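Local atomic coordinates of 2-hydroxyhepta-2,4-diene-1,7-dioate isomerase (Corynebacterium glutamicum, PDB entry 4DBF), a protein that probably acts as a magnesium-dependent lyase or isomerase of the fumarylacetoacetate hydrolase (FAH) family, with oxaloacetate decarboxylase activity. Residues A[122-127]-A[166-171]; A[156-161]-A[237-242]. All coordinates share one frame; numbering follows the deposited sequence.

Interaction 1 (A[122-127]-A[166-171]); sequences SPIRIP and NDVSSR. With MG (magnesium ion), chain C.
Ile124 and Val168 meet through a single pair of methyl groups, and the residue next to Val168 in the chain holds a magnesium ion. CD1 of Ile124 lies 4.0 Å from CG2 of Val168, and the two side chains approach tip to tip. Ile124 reaches across with CG1 anti to its carbonyl carbon (chi1 -65°) and the chain extended beyond it. Val168 offers the methyl that lies beside its backbone N. The same CD1 of Ile124 also passes 4.3 Å from ND2 of Asn166, a looser touch on the amide. No hydrogen bond crosses between 122-127 and 166-171, and the CA atoms of Ile124 and Val168 stay 8.5 Å apart. The contact is thus apolar packing between buried side chains.

The polar groups of 166-171 bond within the segment or to residues other than 122-127. Asn166 OD1 is hydrogen-bonded to the backbone N of Glu136. Asp167 is the centre of an inverse gamma turn, which the weak bond from Val168 N to Asn166 O closes at 3.0 Å. Its OD2 binds the magnesium ion at 2.2 Å. Three waters and the carboxylates of Glu136 and Glu138 complete the metal site. The other oxygen, OD1, forms a salt bridge with Lys112. Ser169 OG donates to Asp167 O at 2.8 Å, from 40° above the carbonyl plane. Lys184 NZ bonds to both Asp167 OD2 and Ser169 OG.

Residues 124-126 form an edge strand within this chain and pair with strand 279-287. Residues 166-170 end strand 159-170, and Arg171 begins helix 171-177, with Ser170 at its N-cap. Val133 of strand 133-143 touches both Ile126 and Val168, while Ile271 of strand 270-275 lies against Ile124 and Asn166.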
ATOM      1  N   SER A 122     -12.496 -17.137   4.922  1.00 27.81           N
ATOM      2  CA  SER A 122     -11.535 -17.441   3.890  1.00 28.84           C
ATOM      3  C   SER A 122     -10.232 -17.947   4.469  1.00 28.28           C
ATOM      4  O   SER A 122      -9.787 -17.481   5.463  1.00 27.99           O
ATOM      5  CB  SER A 122     -11.204 -16.208   3.095  1.00 29.58           C
ATOM      6  OG  SER A 122     -12.154 -15.925   2.155  1.00 33.73           O
ATOM      7  N   PRO A 123      -9.609 -18.888   3.808  1.00 27.55           N
ATOM      8  CA  PRO A 123      -8.391 -19.459   4.349  1.00 27.33           C
ATOM      9  C   PRO A 123      -7.230 -18.486   4.353  1.00 25.13           C
ATOM     10  O   PRO A 123      -7.026 -17.732   3.441  1.00 25.06           O
ATOM     11  CB  PRO A 123      -8.102 -20.624   3.422  1.00 27.57           C
ATOM     12  CG  PRO A 123      -9.324 -20.861   2.674  1.00 29.34           C
ATOM     13  CD  PRO A 123     -10.011 -19.557   2.576  1.00 29.62           C
ATOM     14  N   ILE A 124      -6.480 -18.535   5.423  1.00 23.06           N
ATOM     15  CA  ILE A 124      -5.190 -17.918   5.514  1.00 22.06           C
ATOM     16  C   ILE A 124      -4.203 -18.905   4.891  1.00 21.32           C
ATOM     17  O   ILE A 124      -3.971 -19.940   5.410  1.00 24.81           O
ATOM     18  CB  ILE A 124      -4.802 -17.679   6.977  1.00 22.90           C
ATOM     19  CG1 ILE A 124      -5.736 -16.677   7.629  1.00 20.76           C
ATOM     20  CG2 ILE A 124      -3.374 -17.237   7.079  1.00 21.61           C
ATOM     21  CD1 ILE A 124      -5.710 -16.685   9.122  1.00 23.37           C
ATOM     22  N   ARG A 125      -3.640 -18.569   3.765  1.00 21.56           N
ATOM     23  CA  ARG A 125      -2.801 -19.510   3.041  1.00 22.77           C
ATOM     24  C   ARG A 125      -1.317 -19.257   3.239  1.00 23.49           C
ATOM     25  O   ARG A 125      -0.761 -18.369   2.687  1.00 24.88           O
ATOM     26  CB  ARG A 125      -3.154 -19.530   1.566  1.00 20.75           C
ATOM     27  CG  ARG A 125      -4.632 -19.651   1.324  1.00 24.00           C
ATOM     28  CD  ARG A 125      -4.991 -19.502  -0.122  1.00 27.90           C
ATOM     29  NE  ARG A 125      -4.770 -20.758  -0.775  1.00 35.61           N
ATOM     30  CZ  ARG A 125      -3.787 -21.018  -1.608  1.00 37.05           C
ATOM     31  NH1 ARG A 125      -2.917 -20.114  -1.931  1.00 38.69           N
ATOM     32  NH2 ARG A 125      -3.689 -22.205  -2.125  1.00 37.11           N
ATOM     33  N   ILE A 126      -0.697 -20.104   4.011  1.00 24.46           N
ATOM     34  CA  ILE A 126       0.682 -19.939   4.359  1.00 26.53           C
ATOM     35  C   ILE A 126       1.651 -20.556   3.374  1.00 27.48           C
ATOM     36  O   ILE A 126       1.692 -21.725   3.243  1.00 28.99           O
ATOM     37  CB  ILE A 126       0.947 -20.547   5.726  1.00 25.93           C
ATOM     38  CG1 ILE A 126       0.051 -19.934   6.766  1.00 25.06           C
ATOM     39  CG2 ILE A 126       2.394 -20.386   6.107  1.00 25.05           C
ATOM     40  CD1 ILE A 126      -0.086 -20.764   7.989  1.00 29.06           C
ATOM     41  N   PRO A 127       2.454 -19.770   2.700  1.00 27.98           N
ATOM     42  CA  PRO A 127       3.484 -20.355   1.841  1.00 27.16           C
ATOM     43  C   PRO A 127       4.601 -21.036   2.614  1.00 27.62           C
ATOM     44  O   PRO A 127       4.791 -20.812   3.767  1.00 25.70           O
ATOM     45  CB  PRO A 127       4.015 -19.193   1.049  1.00 27.40           C
ATOM     46  CG  PRO A 127       3.455 -17.994   1.662  1.00 29.57           C
ATOM     47  CD  PRO A 127       2.553 -18.325   2.764  1.00 27.08           C
ATOM     48  N   ASN A 166      -7.193  -9.373  11.558  1.00 20.55           N
ATOM     49  CA  ASN A 166      -6.233 -10.360  12.059  1.00 20.72           C
ATOM     50  C   ASN A 166      -4.919  -9.995  11.338  1.00 20.12           C
ATOM     51  O   ASN A 166      -4.799 -10.202  10.108  1.00 21.54           O
ATOM     52  CB  ASN A 166      -6.741 -11.802  11.733  1.00 19.55           C
ATOM     53  CG  ASN A 166      -5.894 -12.847  12.379  1.00 20.33           C
ATOM     54  OD1 ASN A 166      -4.754 -12.550  12.788  1.00 20.54           O
ATOM     55  ND2 ASN A 166      -6.406 -14.082  12.471  1.00 22.36           N
ATOM     56  N   ASP A 167      -3.956  -9.392  12.047  1.00 18.76           N
ATOM     57  CA  ASP A 167      -2.709  -8.933  11.397  1.00 19.97           C
ATOM     58  C   ASP A 167      -1.752 -10.152  11.427  1.00 19.84           C
ATOM     59  O   ASP A 167      -0.888 -10.270  12.317  1.00 21.30           O
ATOM     60  CB  ASP A 167      -2.157  -7.719  12.178  1.00 19.87           C
ATOM     61  CG  ASP A 167      -0.840  -7.207  11.650  1.00 21.54           C
ATOM     62  OD1 ASP A 167      -0.414  -7.531  10.524  1.00 22.36           O
ATOM     63  OD2 ASP A 167      -0.175  -6.444  12.379  1.00 22.70           O
ATOM     64  N   VAL A 168      -1.901 -11.027  10.446  1.00 17.64           N
ATOM     65  CA  VAL A 168      -1.189 -12.324  10.440  1.00 17.32           C
ATOM     66  C   VAL A 168       0.246 -11.980  10.072  1.00 18.32           C
ATOM     67  O   VAL A 168       0.445 -11.133   9.228  1.00 18.93           O
ATOM     68  CB  VAL A 168      -1.806 -13.221   9.370  1.00 17.06           C
ATOM     69  CG1 VAL A 168      -1.025 -14.509   9.243  1.00 19.04           C
ATOM     70  CG2 VAL A 168      -3.320 -13.513   9.759  1.00 17.50           C
ATOM     71  N   SER A 169       1.224 -12.612  10.724  1.00 18.90           N
ATOM     72  CA  SER A 169       2.620 -12.215  10.631  1.00 20.83           C
ATOM     73  C   SER A 169       3.520 -13.482  10.734  1.00 20.84           C
ATOM     74  O   SER A 169       3.366 -14.239  11.725  1.00 21.27           O
ATOM     75  CB  SER A 169       2.974 -11.350  11.875  1.00 21.50           C
ATOM     76  OG  SER A 169       1.889 -10.425  12.211  1.00 26.62           O
ATOM     77  N   SER A 170       4.406 -13.677   9.756  1.00 20.96           N
ATOM     78  CA  SER A 170       5.469 -14.714   9.862  1.00 23.10           C
ATOM     79  C   SER A 170       6.557 -14.122  10.763  1.00 22.17           C
ATOM     80  O   SER A 170       7.268 -13.200  10.337  1.00 20.73           O
ATOM     81  CB  SER A 170       6.083 -15.000   8.495  1.00 23.01           C
ATOM     82  OG  SER A 170       7.260 -15.841   8.628  1.00 26.92           O
ATOM     83  N   ARG A 171       6.678 -14.598  11.995  1.00 22.05           N
ATOM     84  CA  ARG A 171       7.713 -14.038  12.899  1.00 22.97           C
ATOM     85  C   ARG A 171       9.120 -14.303  12.398  1.00 23.62           C
ATOM     86  O   ARG A 171      10.031 -13.513  12.610  1.00 21.96           O
ATOM     87  CB  ARG A 171       7.594 -14.638  14.292  1.00 24.28           C
ATOM     88  CG  ARG A 171       6.254 -14.429  14.918  1.00 24.19           C
ATOM     89  CD  ARG A 171       5.890 -12.923  15.146  1.00 26.97           C
ATOM     90  NE  ARG A 171       4.669 -12.810  15.902  1.00 28.32           N
ATOM     91  CZ  ARG A 171       3.878 -11.721  15.920  1.00 28.32           C
ATOM     92  NH1 ARG A 171       4.172 -10.668  15.187  1.00 25.55           N
ATOM     93  NH2 ARG A 171       2.745 -11.738  16.587  1.00 26.76           N
TER
HETATM   94 MG    MG C 401      -0.080  -5.850  14.501  1.00 25.88          MG
HETATM   95  O   HOH W   1       1.904  -5.293  14.399  1.00 23.74           O
HETATM   96  O   HOH W   2      -0.584  -3.812  13.990  1.00 21.08           O
HETATM   97  O   HOH W   3       0.070  -5.633  16.526  1.00 29.01           O

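Interaction 2 (A[156-161]-A[237-242]); sequences KSVVLG and EIIEFI
Ile239 meets two consecutive valines with two different branches. Its CG2 lies 4.1 Å from CG2 of Val158. Its CD1 lies 4.1 Å from CG1 of Val159. Val158 and Ile239 lie alongside each other and point opposite ways, while Val159 runs roughly perpendicular to Ile239. In Val158 a chi1 of -60° places CG1 beside the backbone N. This leaves CG2 between N and the carbonyl carbon, facing Ile239. Chi1 of Val159 is near-eclipsed at -13°, and chi2 of Ile239 is 145°. These are the two side chains whose CG1 and CD1 meet, so this side of the contact departs from relaxed staggered geometry. No hydrogen bond joins the two segments.

On the helix side, Phe241 N bonds to Glu237 O and Ile242 N to Ile238 O, both in the regular helical pattern. Thr243 OG1 is hydrogen-bonded to Ile239 O. Ile239 also touches Ile254 of strand 253-255, which Ile238 and Ile242 share. Glu240 OE2 takes a bond from the backbone N of Ala152, a second tie between the helix and the chain leading to 156-161.

On the other side, a backbone bond links Val158 to Gly144. Leu160 and Gly161 both bond to Val142 of strand 133-143, a classic beta bulge. Helix 235-243 packs through Ile239 on Val158 and on Val159, the first residue of strand 159-170, a helix-on-strand contact within the FAH-family C-terminal region.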
ATOM      1  N   LYS A 156     -12.993  11.303  15.516  1.00 25.64           N
ATOM      2  CA  LYS A 156     -14.295  10.732  15.185  1.00 28.07           C
ATOM      3  C   LYS A 156     -14.910  11.203  13.885  1.00 27.64           C
ATOM      4  O   LYS A 156     -15.569  10.435  13.217  1.00 28.55           O
ATOM      5  CB  LYS A 156     -15.325  10.887  16.338  1.00 28.51           C
ATOM      6  CG  LYS A 156     -14.966  10.043  17.582  1.00 32.34           C
ATOM      7  CD  LYS A 156     -16.012  10.104  18.688  1.00 37.11           C
ATOM      8  CE  LYS A 156     -15.406   9.540  19.978  1.00 42.08           C
ATOM      9  NZ  LYS A 156     -16.381   9.265  21.100  1.00 45.05           N
ATOM     10  N   SER A 157     -14.650  12.420  13.494  1.00 27.36           N
ATOM     11  CA  SER A 157     -15.217  12.968  12.281  1.00 27.17           C
ATOM     12  C   SER A 157     -14.771  12.270  10.984  1.00 26.98           C
ATOM     13  O   SER A 157     -15.388  12.419   9.992  1.00 25.41           O
ATOM     14  CB  SER A 157     -14.902  14.433  12.203  1.00 27.87           C
ATOM     15  OG  SER A 157     -13.584  14.625  11.805  1.00 33.18           O
ATOM     16  N   VAL A 158     -13.689  11.506  11.044  1.00 26.16           N
ATOM     17  CA  VAL A 158     -13.162  10.836   9.866  1.00 25.93           C
ATOM     18  C   VAL A 158     -13.373   9.333   9.841  1.00 25.53           C
ATOM     19  O   VAL A 158     -13.043   8.713   8.876  1.00 25.87           O
ATOM     20  CB  VAL A 158     -11.665  11.102   9.648  1.00 25.55           C
ATOM     21  CG1 VAL A 158     -11.350  12.554   9.476  1.00 27.87           C
ATOM     22  CG2 VAL A 158     -10.823  10.465  10.711  1.00 26.88           C
ATOM     23  N   VAL A 159     -13.886   8.759  10.910  1.00 24.66           N
ATOM     24  CA  VAL A 159     -14.103   7.336  10.895  1.00 24.46           C
ATOM     25  C   VAL A 159     -15.532   6.889  10.556  1.00 24.72           C
ATOM     26  O   VAL A 159     -16.490   7.373  11.094  1.00 23.68           O
ATOM     27  CB  VAL A 159     -13.447   6.541  12.055  1.00 27.34           C
ATOM     28  CG1 VAL A 159     -12.424   7.299  12.858  1.00 25.51           C
ATOM     29  CG2 VAL A 159     -14.401   5.688  12.846  1.00 27.69           C
ATOM     30  N   LEU A 160     -15.610   5.961   9.629  1.00 21.22           N
ATOM     31  CA  LEU A 160     -16.836   5.324   9.298  1.00 22.85           C
ATOM     32  C   LEU A 160     -17.282   4.412  10.420  1.00 23.19           C
ATOM     33  O   LEU A 160     -18.384   4.455  10.810  1.00 21.85           O
ATOM     34  CB  LEU A 160     -16.722   4.529   8.004  1.00 23.03           C
ATOM     35  CG  LEU A 160     -17.935   3.735   7.583  1.00 25.84           C
ATOM     36  CD1 LEU A 160     -19.154   4.568   7.348  1.00 29.39           C
ATOM     37  CD2 LEU A 160     -17.707   2.765   6.450  1.00 26.81           C
ATOM     38  N   GLY A 161     -16.395   3.562  10.878  1.00 20.92           N
ATOM     39  CA  GLY A 161     -16.739   2.634  11.934  1.00 21.86           C
ATOM     40  C   GLY A 161     -15.586   1.718  12.275  1.00 20.46           C
ATOM     41  O   GLY A 161     -14.426   1.945  11.836  1.00 19.89           O
ATOM     42  N   GLU A 237      -4.727   9.906  18.797  1.00 21.98           N
ATOM     43  CA  GLU A 237      -3.331  10.174  18.531  1.00 21.99           C
ATOM     44  C   GLU A 237      -2.854   9.303  17.322  1.00 21.86           C
ATOM     45  O   GLU A 237      -2.048   9.757  16.524  1.00 21.19           O
ATOM     46  CB  GLU A 237      -2.454   9.846  19.738  1.00 22.74           C
ATOM     47  CG  GLU A 237      -1.014  10.133  19.486  1.00 27.81           C
ATOM     48  CD  GLU A 237      -0.073   9.808  20.655  1.00 35.39           C
ATOM     49  OE1 GLU A 237      -0.532   9.315  21.720  1.00 33.44           O
ATOM     50  OE2 GLU A 237       1.149  10.043  20.449  1.00 39.11           O
ATOM     51  N   ILE A 238      -3.343   8.069  17.231  1.00 21.60           N
ATOM     52  CA  ILE A 238      -3.003   7.234  16.037  1.00 20.79           C
ATOM     53  C   ILE A 238      -3.413   7.966  14.742  1.00 21.50           C
ATOM     54  O   ILE A 238      -2.629   8.114  13.803  1.00 19.89           O
ATOM     55  CB  ILE A 238      -3.733   5.903  16.110  1.00 21.55           C
ATOM     56  CG1 ILE A 238      -3.220   5.119  17.337  1.00 19.13           C
ATOM     57  CG2 ILE A 238      -3.451   5.047  14.817  1.00 20.32           C
ATOM     58  CD1 ILE A 238      -4.004   3.783  17.579  1.00 22.58           C
ATOM     59  N   ILE A 239      -4.646   8.416  14.673  1.00 20.47           N
ATOM     60  CA  ILE A 239      -5.128   9.116  13.491  1.00 21.96           C
ATOM     61  C   ILE A 239      -4.360  10.415  13.143  1.00 21.31           C
ATOM     62  O   ILE A 239      -4.051  10.667  12.018  1.00 20.01           O
ATOM     63  CB  ILE A 239      -6.644   9.280  13.545  1.00 19.52           C
ATOM     64  CG1 ILE A 239      -7.307   7.946  13.280  1.00 23.81           C
ATOM     65  CG2 ILE A 239      -7.130  10.269  12.538  1.00 22.66           C
ATOM     66  CD1 ILE A 239      -8.566   7.711  14.026  1.00 25.45           C
ATOM     67  N   GLU A 240      -4.015  11.184  14.150  1.00 21.53           N
ATOM     68  CA  GLU A 240      -3.216  12.372  13.967  1.00 22.48           C
ATOM     69  C   GLU A 240      -1.807  12.060  13.453  1.00 22.35           C
ATOM     70  O   GLU A 240      -1.286  12.698  12.563  1.00 21.55           O
ATOM     71  CB  GLU A 240      -3.117  13.067  15.290  1.00 22.82           C
ATOM     72  CG  GLU A 240      -2.264  14.277  15.296  1.00 24.78           C
ATOM     73  CD  GLU A 240      -2.237  14.908  16.658  1.00 32.86           C
ATOM     74  OE1 GLU A 240      -1.484  14.448  17.479  1.00 35.05           O
ATOM     75  OE2 GLU A 240      -2.990  15.835  16.899  1.00 35.53           O
ATOM     76  N   PHE A 241      -1.211  11.048  14.056  1.00 21.34           N
ATOM     77  CA  PHE A 241       0.106  10.565  13.679  1.00 21.87           C
ATOM     78  C   PHE A 241       0.186  10.097  12.216  1.00 19.50           C
ATOM     79  O   PHE A 241       1.023  10.464  11.491  1.00 20.33           O
ATOM     80  CB  PHE A 241       0.468   9.437  14.627  1.00 22.90           C
ATOM     81  CG  PHE A 241       1.808   8.823  14.386  1.00 25.44           C
ATOM     82  CD1 PHE A 241       2.940   9.473  14.740  1.00 31.14           C
ATOM     83  CD2 PHE A 241       1.919   7.569  13.887  1.00 29.09           C
ATOM     84  CE1 PHE A 241       4.156   8.901  14.555  1.00 29.45           C
ATOM     85  CE2 PHE A 241       3.128   6.995  13.686  1.00 31.82           C
ATOM     86  CZ  PHE A 241       4.246   7.658  14.029  1.00 30.98           C
ATOM     87  N   ILE A 242      -0.763   9.296  11.822  1.00 21.08           N
ATOM     88  CA  ILE A 242      -0.821   8.795  10.481  1.00 19.11           C
ATOM     89  C   ILE A 242      -1.093   9.915   9.492  1.00 21.21           C
ATOM     90  O   ILE A 242      -0.348  10.094   8.600  1.00 21.31           O
ATOM     91  CB  ILE A 242      -1.862   7.689  10.354  1.00 19.30           C
ATOM     92  CG1 ILE A 242      -1.477   6.499  11.213  1.00 17.64           C
ATOM     93  CG2 ILE A 242      -2.035   7.288   8.920  1.00 18.57           C
ATOM     94  CD1 ILE A 242      -2.495   5.409  11.180  1.00 16.89           C
TER

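How the interactions relate
Both contacts use strand 159-170: interaction 2 sits at its start and interaction 1 at its end. Their centres are 26 Å apart, on opposite sides of the centre of the chain, and they do not touch. Each is small, apolar and without a hydrogen bond across it. Interaction 1 is wholly buried and joins two strand regions. Interaction 2 joins a helix to a strand and is less enclosed, since Val159 is partly exposed. Polar chemistry sets them further apart. Residues 166-171 carry a metal ligand and several charged partners, whereas interaction 2 lies away from the annotated sites. On its helix segment, Phe241 packs on Arg182 of the second subunit.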